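Local coordinates for protein BfpC (Escherichia coli, PDB 3VHJ) that is an essential type IV pilus biogenesis protein of the membrane, whose N-terminal cytoplasmic domain, the part in this chain, probably engages BfpD, at residues 35-46 / 58-69; 98-109 / 126-134. The protein carries 1 engineered substitution. All coordinates share one frame; numbering follows the deposited sequence.

Contact 1 of 2, residues 35-46 / 58-69; sequences LNKSLTLMSSKL and FAVGDKNIGHKR
Helix 31-42 packs on the antiparallel sheet through Leu35, Phe58 and Val60, the axis of its segment 35-42 passing 9.0 Å from that of strand 58-60. Leu35 CB stands 4.0 Å from the centroid of the Phe58 ring and 17° off the ring normal, a CH-pi contact over the face. With CG anti to the backbone N (chi1 171°), Leu35 also sets CD1 between the ring and Val60. Its CD1 lies 3.8 Å from Val60 CG2, the branch that Leu39 CD2 also meets. With an alanine in place of Phe58, Leu35 would probably lose the flat surface under its CB, leaving a gap beneath this helical turn. After the Schellman motif at Ser43, Ser44 OG donates to Gly61 O (2.7 Å) and accepts from Leu46 N (3.2 Å) in an ST turn. Gly61 N returns a bond to Leu46 O at 2.9 Å, nearly straight at 166°, where the hairpin strands part. Lys45 NZ and Lys63 NZ come within 3.3 Å without bonding; Lys63 is salt-bridged to Glu163, which Lys45 also touches, and this carboxylate probably eases the closeness of the charges. An apolar helix-sheet face thus gives way to a polar turn whose hydroxyl works as both donor and acceptor.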
loop_
_atom_site.group_PDB
_atom_site.type_symbol
_atom_site.label_atom_id
_atom_site.label_comp_id
_atom_site.label_asym_id
_atom_site.label_seq_id
_atom_site.Cartn_x
_atom_site.Cartn_y
_atom_site.Cartn_z
ATOM N N LEU A 35 -8.870 -10.500 9.736
ATOM C CA LEU A 35 -8.764 -9.089 10.080
ATOM C C LEU A 35 -8.759 -8.868 11.583
ATOM O O LEU A 35 -7.902 -8.165 12.115
ATOM C CB LEU A 35 -9.917 -8.293 9.462
ATOM C CG LEU A 35 -10.035 -6.837 9.921
ATOM C CD1 LEU A 35 -8.742 -6.091 9.626
ATOM C CD2 LEU A 35 -11.210 -6.173 9.212
ATOM N N ASN A 36 -9.725 -9.465 12.269
ATOM C CA ASN A 36 -9.809 -9.301 13.707
ATOM C C ASN A 36 -8.595 -9.840 14.439
ATOM O O ASN A 36 -8.213 -9.307 15.481
ATOM C CB ASN A 36 -11.091 -9.945 14.227
ATOM C CG ASN A 36 -12.278 -9.024 14.097
ATOM O OD1 ASN A 36 -12.376 -8.020 14.807
ATOM N ND2 ASN A 36 -13.181 -9.344 13.184
ATOM N N LYS A 37 -7.987 -10.890 13.893
ATOM C CA LYS A 37 -6.798 -11.472 14.502
ATOM C C LYS A 37 -5.643 -10.497 14.321
ATOM O O LYS A 37 -4.795 -10.348 15.200
ATOM C CB LYS A 37 -6.457 -12.817 13.851
ATOM C CG LYS A 37 -7.389 -13.951 14.273
ATOM C CD LYS A 37 -7.184 -15.217 13.445
ATOM C CE LYS A 37 -5.778 -15.780 13.584
ATOM N NZ LYS A 37 -5.617 -17.044 12.812
ATOM N N SER A 38 -5.623 -9.826 13.175
ATOM C CA SER A 38 -4.575 -8.859 12.886
ATOM C C SER A 38 -4.740 -7.625 13.772
ATOM O O SER A 38 -3.764 -7.109 14.321
ATOM C CB SER A 38 -4.626 -8.458 11.408
ATOM O OG SER A 38 -3.588 -7.548 11.094
ATOM N N LEU A 39 -5.976 -7.154 13.911
ATOM C CA LEU A 39 -6.256 -5.988 14.749
ATOM C C LEU A 39 -5.842 -6.271 16.191
ATOM O O LEU A 39 -5.259 -5.421 16.862
ATOM C CB LEU A 39 -7.746 -5.647 14.706
ATOM C CG LEU A 39 -8.277 -5.025 13.411
ATOM C CD1 LEU A 39 -9.787 -4.997 13.446
ATOM C CD2 LEU A 39 -7.715 -3.619 13.249
ATOM N N THR A 40 -6.152 -7.474 16.663
ATOM C CA THR A 40 -5.809 -7.864 18.025
ATOM C C THR A 40 -4.296 -7.914 18.194
ATOM O O THR A 40 -3.750 -7.380 19.158
ATOM C CB THR A 40 -6.399 -9.244 18.368
ATOM O OG1 THR A 40 -7.826 -9.166 18.325
ATOM C CG2 THR A 40 -5.962 -9.686 19.765
ATOM N N LEU A 41 -3.628 -8.558 17.243
ATOM C CA LEU A 41 -2.177 -8.685 17.272
ATOM C C LEU A 41 -1.465 -7.339 17.247
ATOM O O LEU A 41 -0.415 -7.177 17.855
ATOM C CB LEU A 41 -1.696 -9.517 16.082
ATOM C CG LEU A 41 -0.176 -9.601 15.899
ATOM C CD1 LEU A 41 0.434 -10.391 17.052
ATOM C CD2 LEU A 41 0.146 -10.268 14.575
HETATM N N MSE A 42 -2.037 -6.370 16.544
HETATM C CA MSE A 42 -1.412 -5.057 16.441
HETATM C C MSE A 42 -1.973 -4.033 17.415
HETATM O O MSE A 42 -1.526 -2.888 17.439
HETATM C CB MSE A 42 -1.561 -4.528 15.013
HETATM C CG MSE A 42 -1.043 -5.476 13.943
HETATM SE SE MSE A 42 0.826 -5.962 14.150
HETATM C CE MSE A 42 1.595 -4.309 13.538
ATOM N N SER A 43 -2.950 -4.446 18.216
ATOM C CA SER A 43 -3.585 -3.545 19.169
ATOM C C SER A 43 -4.054 -2.300 18.420
ATOM O O SER A 43 -3.819 -1.173 18.848
ATOM C CB SER A 43 -2.601 -3.155 20.280
ATOM O OG SER A 43 -2.170 -4.300 20.994
ATOM N N SER A 44 -4.719 -2.522 17.292
ATOM C CA SER A 44 -5.221 -1.439 16.459
ATOM C C SER A 44 -6.731 -1.514 16.297
ATOM O O SER A 44 -7.322 -2.590 16.404
ATOM C CB SER A 44 -4.567 -1.501 15.077
ATOM O OG SER A 44 -5.136 -0.541 14.207
ATOM N N LYS A 45 -7.349 -0.365 16.042
ATOM C CA LYS A 45 -8.793 -0.300 15.837
ATOM C C LYS A 45 -9.098 0.238 14.439
ATOM O O LYS A 45 -10.257 0.380 14.067
ATOM C CB LYS A 45 -9.449 0.625 16.865
ATOM C CG LYS A 45 -9.267 0.217 18.314
ATOM C CD LYS A 45 -10.216 1.003 19.215
ATOM C CE LYS A 45 -9.940 2.502 19.182
ATOM N NZ LYS A 45 -8.650 2.843 19.841
ATOM N N LEU A 46 -8.051 0.539 13.678
ATOM C CA LEU A 46 -8.200 1.089 12.334
ATOM C C LEU A 46 -8.075 0.011 11.268
ATOM O O LEU A 46 -7.101 -0.739 11.241
ATOM C CB LEU A 46 -7.140 2.165 12.098
ATOM C CG LEU A 46 -7.230 3.390 13.013
ATOM C CD1 LEU A 46 -6.057 4.319 12.735
ATOM C CD2 LEU A 46 -8.554 4.115 12.780
ATOM N N PHE A 58 -7.553 -7.056 3.627
ATOM C CA PHE A 58 -7.770 -5.964 4.555
ATOM C C PHE A 58 -6.489 -5.227 4.901
ATOM O O PHE A 58 -5.387 -5.740 4.714
ATOM C CB PHE A 58 -8.394 -6.526 5.827
ATOM C CG PHE A 58 -7.653 -7.710 6.374
ATOM C CD1 PHE A 58 -6.500 -7.538 7.131
ATOM C CD2 PHE A 58 -8.083 -9.004 6.085
ATOM C CE1 PHE A 58 -5.781 -8.643 7.594
ATOM C CE2 PHE A 58 -7.375 -10.112 6.539
ATOM C CZ PHE A 58 -6.220 -9.932 7.297
ATOM N N ALA A 59 -6.654 -4.012 5.402
ATOM C CA ALA A 59 -5.529 -3.191 5.812
ATOM C C ALA A 59 -5.736 -2.813 7.274
ATOM O O ALA A 59 -6.857 -2.533 7.695
ATOM C CB ALA A 59 -5.454 -1.935 4.949
ATOM N N VAL A 60 -4.661 -2.827 8.050
ATOM C CA VAL A 60 -4.741 -2.442 9.456
ATOM C C VAL A 60 -3.868 -1.203 9.628
ATOM O O VAL A 60 -2.702 -1.206 9.238
ATOM C CB VAL A 60 -4.252 -3.579 10.385
ATOM C CG1 VAL A 60 -4.094 -3.066 11.813
ATOM C CG2 VAL A 60 -5.273 -4.715 10.374
ATOM N N GLY A 61 -4.445 -0.145 10.194
ATOM C CA GLY A 61 -3.708 1.092 10.381
ATOM C C GLY A 61 -2.926 1.195 11.677
ATOM O O GLY A 61 -3.139 0.427 12.617
ATOM N N ASP A 62 -2.010 2.155 11.717
ATOM C CA ASP A 62 -1.180 2.391 12.894
ATOM C C ASP A 62 -1.282 3.859 13.276
ATOM O O ASP A 62 -0.686 4.714 12.627
ATOM C CB ASP A 62 0.279 2.056 12.597
ATOM C CG ASP A 62 1.185 2.270 13.803
ATOM O OD1 ASP A 62 0.697 2.753 14.851
ATOM O OD2 ASP A 62 2.385 1.955 13.697
ATOM N N LYS A 63 -2.037 4.152 14.327
ATOM C CA LYS A 63 -2.200 5.530 14.772
ATOM C C LYS A 63 -0.882 6.212 15.128
ATOM O O LYS A 63 -0.801 7.436 15.121
ATOM C CB LYS A 63 -3.133 5.592 15.983
ATOM C CG LYS A 63 -4.570 5.197 15.683
ATOM C CD LYS A 63 -5.451 5.400 16.903
ATOM C CE LYS A 63 -6.892 5.009 16.629
ATOM N NZ LYS A 63 -7.744 5.311 17.815
ATOM N N ASN A 64 0.144 5.433 15.446
ATOM C CA ASN A 64 1.423 6.025 15.816
ATOM C C ASN A 64 2.136 6.715 14.666
ATOM O O ASN A 64 3.033 7.527 14.891
ATOM C CB ASN A 64 2.343 4.981 16.447
ATOM C CG ASN A 64 1.876 4.557 17.827
ATOM O OD1 ASN A 64 1.312 5.356 18.574
ATOM N ND2 ASN A 64 2.122 3.303 18.176
ATOM N N ILE A 65 1.750 6.396 13.433
ATOM C CA ILE A 65 2.368 7.039 12.289
ATOM C C ILE A 65 1.376 7.946 11.560
ATOM O O ILE A 65 1.540 8.244 10.380
ATOM C CB ILE A 65 3.003 6.008 11.306
ATOM C CG1 ILE A 65 1.930 5.120 10.678
ATOM C CG2 ILE A 65 4.021 5.136 12.056
ATOM C CD1 ILE A 65 2.489 4.172 9.629
ATOM N N GLY A 66 0.337 8.379 12.277
ATOM C CA GLY A 66 -0.627 9.304 11.706
ATOM C C GLY A 66 -1.933 8.785 11.140
ATOM O O GLY A 66 -2.762 9.579 10.699
ATOM N N HIS A 67 -2.130 7.474 11.140
ATOM C CA HIS A 67 -3.371 6.917 10.602
ATOM C C HIS A 67 -4.568 7.320 11.447
ATOM O O HIS A 67 -4.490 7.350 12.665
ATOM C CB HIS A 67 -3.262 5.395 10.509
ATOM C CG HIS A 67 -2.302 4.938 9.454
ATOM N ND1 HIS A 67 -1.705 3.697 9.475
ATOM C CD2 HIS A 67 -1.856 5.553 8.334
ATOM C CE1 HIS A 67 -0.929 3.567 8.413
ATOM N NE2 HIS A 67 -1.003 4.679 7.703
ATOM N N LYS A 68 -5.674 7.640 10.783
ATOM C CA LYS A 68 -6.889 8.058 11.471
ATOM C C LYS A 68 -8.104 7.628 10.661
ATOM O O LYS A 68 -8.020 7.455 9.445
ATOM C CB LYS A 68 -6.916 9.583 11.639
ATOM C CG LYS A 68 -5.972 10.136 12.703
ATOM C CD LYS A 68 -5.870 11.665 12.626
ATOM C CE LYS A 68 -7.220 12.356 12.801
ATOM N NZ LYS A 68 -7.754 12.245 14.186
ATOM N N ARG A 69 -9.230 7.454 11.347
ATOM C CA ARG A 69 -10.470 7.067 10.691
ATOM C C ARG A 69 -10.765 8.074 9.578
ATOM O O ARG A 69 -10.490 9.265 9.722
ATOM C CB ARG A 69 -11.620 7.069 11.708
ATOM C CG ARG A 69 -12.950 6.622 11.134
ATOM C CD ARG A 69 -14.113 6.846 12.102
ATOM N NE ARG A 69 -15.400 6.574 11.455
ATOM C CZ ARG A 69 -15.849 5.360 11.139
ATOM N NH1 ARG A 69 -15.127 4.283 11.410
ATOM N NH2 ARG A 69 -17.021 5.223 10.536
#

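Contact 2 of 2, residues 98-109 / 126-134; sequences VIGVDKDGMVHF and HVAYGYPWD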
loop_
_atom_site.group_PDB
_atom_site.type_symbol
_atom_site.label_atom_id
_atom_site.label_comp_id
_atom_site.label_asym_id
_atom_site.label_seq_id
_atom_site.Cartn_x
_atom_site.Cartn_y
_atom_site.Cartn_z
ATOM N N VAL A 98 6.954 2.663 -1.572
ATOM C CA VAL A 98 7.335 1.447 -2.281
ATOM C C VAL A 98 6.095 0.567 -2.196
ATOM O O VAL A 98 5.666 0.198 -1.105
ATOM C CB VAL A 98 8.525 0.725 -1.626
ATOM C CG1 VAL A 98 8.839 -0.561 -2.404
ATOM C CG2 VAL A 98 9.744 1.644 -1.629
ATOM N N ILE A 99 5.518 0.248 -3.348
ATOM C CA ILE A 99 4.302 -0.546 -3.388
ATOM C C ILE A 99 4.410 -1.748 -4.312
ATOM O O ILE A 99 5.302 -1.819 -5.146
ATOM C CB ILE A 99 3.106 0.325 -3.828
ATOM C CG1 ILE A 99 3.267 0.755 -5.281
ATOM C CG2 ILE A 99 3.030 1.576 -2.955
ATOM C CD1 ILE A 99 2.122 1.603 -5.791
ATOM N N GLY A 100 3.490 -2.693 -4.149
ATOM C CA GLY A 100 3.495 -3.888 -4.973
ATOM C C GLY A 100 2.177 -4.631 -4.861
ATOM O O GLY A 100 1.704 -4.895 -3.756
ATOM N N VAL A 101 1.581 -4.955 -6.007
ATOM C CA VAL A 101 0.307 -5.673 -6.057
ATOM C C VAL A 101 0.501 -6.874 -6.983
ATOM O O VAL A 101 1.033 -6.734 -8.091
ATOM C CB VAL A 101 -0.812 -4.751 -6.594
ATOM C CG1 VAL A 101 -2.111 -5.520 -6.741
ATOM C CG2 VAL A 101 -1.003 -3.574 -5.647
ATOM N N ASP A 102 0.079 -8.053 -6.531
ATOM C CA ASP A 102 0.275 -9.260 -7.322
ATOM C C ASP A 102 -0.765 -9.493 -8.401
ATOM O O ASP A 102 -1.708 -8.720 -8.550
ATOM C CB ASP A 102 0.395 -10.491 -6.407
ATOM C CG ASP A 102 -0.920 -10.898 -5.769
ATOM O OD1 ASP A 102 -0.880 -11.676 -4.792
ATOM O OD2 ASP A 102 -1.992 -10.466 -6.240
ATOM N N LYS A 103 -0.570 -10.567 -9.158
ATOM C CA LYS A 103 -1.456 -10.921 -10.259
ATOM C C LYS A 103 -2.912 -11.107 -9.839
ATOM O O LYS A 103 -3.815 -11.014 -10.668
ATOM C CB LYS A 103 -0.937 -12.196 -10.933
ATOM C CG LYS A 103 -1.559 -12.493 -12.290
ATOM C CD LYS A 103 -1.255 -11.390 -13.294
ATOM C CE LYS A 103 -1.793 -11.740 -14.669
ATOM N NZ LYS A 103 -1.462 -10.688 -15.670
ATOM N N ASP A 104 -3.141 -11.367 -8.555
ATOM C CA ASP A 104 -4.500 -11.562 -8.050
ATOM C C ASP A 104 -5.063 -10.291 -7.424
ATOM O O ASP A 104 -6.166 -10.294 -6.876
ATOM C CB ASP A 104 -4.537 -12.690 -7.014
ATOM C CG ASP A 104 -4.227 -14.046 -7.614
ATOM O OD1 ASP A 104 -4.819 -14.378 -8.661
ATOM O OD2 ASP A 104 -3.401 -14.785 -7.030
ATOM N N GLY A 105 -4.299 -9.208 -7.499
ATOM C CA GLY A 105 -4.757 -7.951 -6.937
ATOM C C GLY A 105 -4.488 -7.816 -5.449
ATOM O O GLY A 105 -4.947 -6.868 -4.822
HETATM N N MSE A 106 -3.748 -8.760 -4.877
HETATM C CA MSE A 106 -3.435 -8.700 -3.454
HETATM C C MSE A 106 -2.252 -7.779 -3.205
HETATM O O MSE A 106 -1.244 -7.836 -3.911
HETATM C CB MSE A 106 -3.114 -10.096 -2.909
HETATM C CG MSE A 106 -4.264 -11.103 -3.003
HETATM SE SE MSE A 106 -5.809 -10.668 -1.952
HETATM C CE MSE A 106 -7.018 -10.108 -3.346
ATOM N N VAL A 107 -2.382 -6.924 -2.198
ATOM C CA VAL A 107 -1.315 -6.008 -1.861
ATOM C C VAL A 107 -0.183 -6.773 -1.187
ATOM O O VAL A 107 -0.379 -7.400 -0.142
ATOM C CB VAL A 107 -1.818 -4.889 -0.914
ATOM C CG1 VAL A 107 -0.660 -3.994 -0.503
ATOM C CG2 VAL A 107 -2.896 -4.067 -1.610
ATOM N N HIS A 108 0.995 -6.740 -1.805
ATOM C CA HIS A 108 2.166 -7.409 -1.244
ATOM C C HIS A 108 3.027 -6.409 -0.489
ATOM O O HIS A 108 3.614 -6.738 0.541
ATOM C CB HIS A 108 3.017 -8.057 -2.341
ATOM C CG HIS A 108 2.505 -9.384 -2.804
ATOM N ND1 HIS A 108 3.327 -10.343 -3.358
ATOM C CD2 HIS A 108 1.255 -9.907 -2.813
ATOM C CE1 HIS A 108 2.604 -11.401 -3.687
ATOM N NE2 HIS A 108 1.345 -11.161 -3.368
ATOM N N PHE A 109 3.105 -5.190 -1.012
ATOM C CA PHE A 109 3.902 -4.147 -0.383
ATOM C C PHE A 109 3.202 -2.797 -0.339
ATOM O O PHE A 109 2.577 -2.367 -1.311
ATOM C CB PHE A 109 5.238 -3.977 -1.119
ATOM C CG PHE A 109 6.097 -5.206 -1.107
ATOM C CD1 PHE A 109 6.739 -5.608 0.060
ATOM C CD2 PHE A 109 6.262 -5.970 -2.265
ATOM C CE1 PHE A 109 7.535 -6.755 0.081
ATOM C CE2 PHE A 109 7.052 -7.115 -2.258
ATOM C CZ PHE A 109 7.691 -7.509 -1.080
ATOM N N HIS A 126 13.836 -6.276 -1.469
ATOM C CA HIS A 126 12.635 -7.095 -1.326
ATOM C C HIS A 126 11.524 -6.965 -2.355
ATOM O O HIS A 126 10.699 -7.866 -2.480
ATOM C CB HIS A 126 12.014 -6.836 0.049
ATOM C CG HIS A 126 12.978 -6.958 1.185
ATOM N ND1 HIS A 126 13.480 -8.169 1.607
ATOM C CD2 HIS A 126 13.536 -6.018 1.984
ATOM C CE1 HIS A 126 14.307 -7.971 2.619
ATOM N NE2 HIS A 126 14.359 -6.673 2.866
ATOM N N VAL A 127 11.489 -5.867 -3.096
ATOM C CA VAL A 127 10.392 -5.661 -4.030
ATOM C C VAL A 127 10.641 -5.879 -5.513
ATOM O O VAL A 127 10.008 -6.721 -6.136
ATOM C CB VAL A 127 9.811 -4.240 -3.845
ATOM C CG1 VAL A 127 8.582 -4.049 -4.734
ATOM C CG2 VAL A 127 9.475 -4.016 -2.378
ATOM N N ALA A 128 11.546 -5.093 -6.074
ATOM C CA ALA A 128 11.861 -5.155 -7.491
ATOM C C ALA A 128 11.952 -6.560 -8.074
ATOM O O ALA A 128 11.462 -6.816 -9.176
ATOM C CB ALA A 128 13.164 -4.408 -7.757
ATOM N N TYR A 129 12.573 -7.468 -7.331
ATOM C CA TYR A 129 12.765 -8.826 -7.820
ATOM C C TYR A 129 12.104 -9.889 -6.965
ATOM O O TYR A 129 12.443 -11.064 -7.075
ATOM C CB TYR A 129 14.263 -9.108 -7.902
ATOM C CG TYR A 129 15.031 -7.962 -8.518
ATOM C CD1 TYR A 129 14.799 -7.574 -9.838
ATOM C CD2 TYR A 129 15.966 -7.244 -7.775
ATOM C CE1 TYR A 129 15.481 -6.495 -10.403
ATOM C CE2 TYR A 129 16.652 -6.167 -8.327
ATOM C CZ TYR A 129 16.404 -5.798 -9.642
ATOM O OH TYR A 129 17.069 -4.729 -10.191
ATOM N N GLY A 130 11.156 -9.490 -6.124
ATOM C CA GLY A 130 10.514 -10.465 -5.259
ATOM C C GLY A 130 9.312 -11.185 -5.834
ATOM O O GLY A 130 8.819 -12.146 -5.240
ATOM N N TYR A 131 8.844 -10.729 -6.991
ATOM C CA TYR A 131 7.675 -11.313 -7.638
ATOM C C TYR A 131 7.737 -10.947 -9.127
ATOM O O TYR A 131 8.308 -9.924 -9.492
ATOM C CB TYR A 131 6.417 -10.742 -6.969
ATOM C CG TYR A 131 5.098 -11.256 -7.493
ATOM C CD1 TYR A 131 4.509 -10.699 -8.629
ATOM C CD2 TYR A 131 4.428 -12.294 -6.844
ATOM C CE1 TYR A 131 3.284 -11.160 -9.106
ATOM C CE2 TYR A 131 3.200 -12.765 -7.313
ATOM C CZ TYR A 131 2.636 -12.192 -8.444
ATOM O OH TYR A 131 1.431 -12.656 -8.915
ATOM N N PRO A 132 7.168 -11.791 -10.006
ATOM C CA PRO A 132 7.178 -11.533 -11.452
ATOM C C PRO A 132 6.206 -10.420 -11.844
ATOM O O PRO A 132 5.191 -10.689 -12.494
ATOM C CB PRO A 132 6.747 -12.875 -12.053
ATOM C CG PRO A 132 6.982 -13.868 -10.959
ATOM C CD PRO A 132 6.599 -13.117 -9.725
ATOM N N TRP A 133 6.510 -9.183 -11.464
ATOM C CA TRP A 133 5.615 -8.062 -11.770
ATOM C C TRP A 133 5.451 -7.819 -13.264
ATOM O O TRP A 133 6.417 -7.886 -14.021
ATOM C CB TRP A 133 6.117 -6.755 -11.133
ATOM C CG TRP A 133 6.694 -6.883 -9.744
ATOM C CD1 TRP A 133 8.017 -6.867 -9.409
ATOM C CD2 TRP A 133 5.970 -7.048 -8.518
ATOM N NE1 TRP A 133 8.167 -7.013 -8.052
ATOM C CE2 TRP A 133 6.926 -7.126 -7.478
ATOM C CE3 TRP A 133 4.608 -7.139 -8.193
ATOM C CZ2 TRP A 133 6.564 -7.292 -6.137
ATOM C CZ3 TRP A 133 4.247 -7.305 -6.857
ATOM C CH2 TRP A 133 5.220 -7.380 -5.846
ATOM N N ASP A 134 4.228 -7.524 -13.689
ATOM C CA ASP A 134 3.990 -7.238 -15.095
ATOM C C ASP A 134 4.624 -5.881 -15.404
ATOM O O ASP A 134 5.201 -5.681 -16.472
ATOM C CB ASP A 134 2.488 -7.205 -15.404
ATOM C CG ASP A 134 1.866 -8.590 -15.428
ATOM O OD1 ASP A 134 2.502 -9.514 -15.972
ATOM O OD2 ASP A 134 0.735 -8.759 -14.918
#
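The carbonyl O of Val127, whose side chain packs on Phe109, is gripped by Trp133 NE1 and Gly130 N from opposite faces of its plane. The indole bond, Trp133 NE1 to Val127 O, is 2.7 Å long and lies close to the ring plane, which probably holds the rotation of the indole, just past helix 116-127. The six-membered end of the indole is thereby directed edge-on at the hairpin: Trp133 CZ3 reaches Val101 O at 3.5 Å, and Trp133 CZ2 meets Phe109 CE2 at 3.9 Å, near the planes of both rings. A CB at Gly100 would run into Trp133 CH2, consistent with a glycine at the rim of the indole. Val127 CG2 stands 3.7 Å from the Phe109 ring centroid and only 9° off its normal, a CH-pi contact over the face, and also touches Val98 CG1. His108 and Phe109 both face Gly100 in a classic beta bulge.

Nearer the hairpin tip, Tyr131 holds CG anti to its own N (chi1 -179°), which extends the phenol to the turn, where its OH accepts from Lys103 N at 2.9 Å and 163°. The type I turn is braced from within: Asp102 OD2 takes the N-H groups of Asp104, in an Asx turn, and Met106 from opposite faces of the carboxylate. Lys103 NZ bridges to Asp134 OD2 at 3.0 Å on the syn side and also bonds Gly82 O. The chemistry is therefore zoned, with valine and aromatic packing near the helix end, and a phenol bond and an ion pair holding the turn.

From the N terminus, the chain passes through helix 31-42 and the hairpin of strands 46-52 and 55-60. Contact 1 closes that loop, tying the helix and the bend after it to strand 55-60 and the turn beyond it. Only later does contact 2 open, closing a second loop that runs along strand 107-113 and helix 116-127 and fastens the segment after that helix to the hairpin 96-101/107-113. The two are in series, neither nested nor crossed, on opposite sides of the chain's centre, with their centres about 22 Å apart and nearest atoms about 7 Å apart. Gln57, between the segments of contact 1, hydrogen-bonds Val107 N and Gly105 O, linking the two sheets.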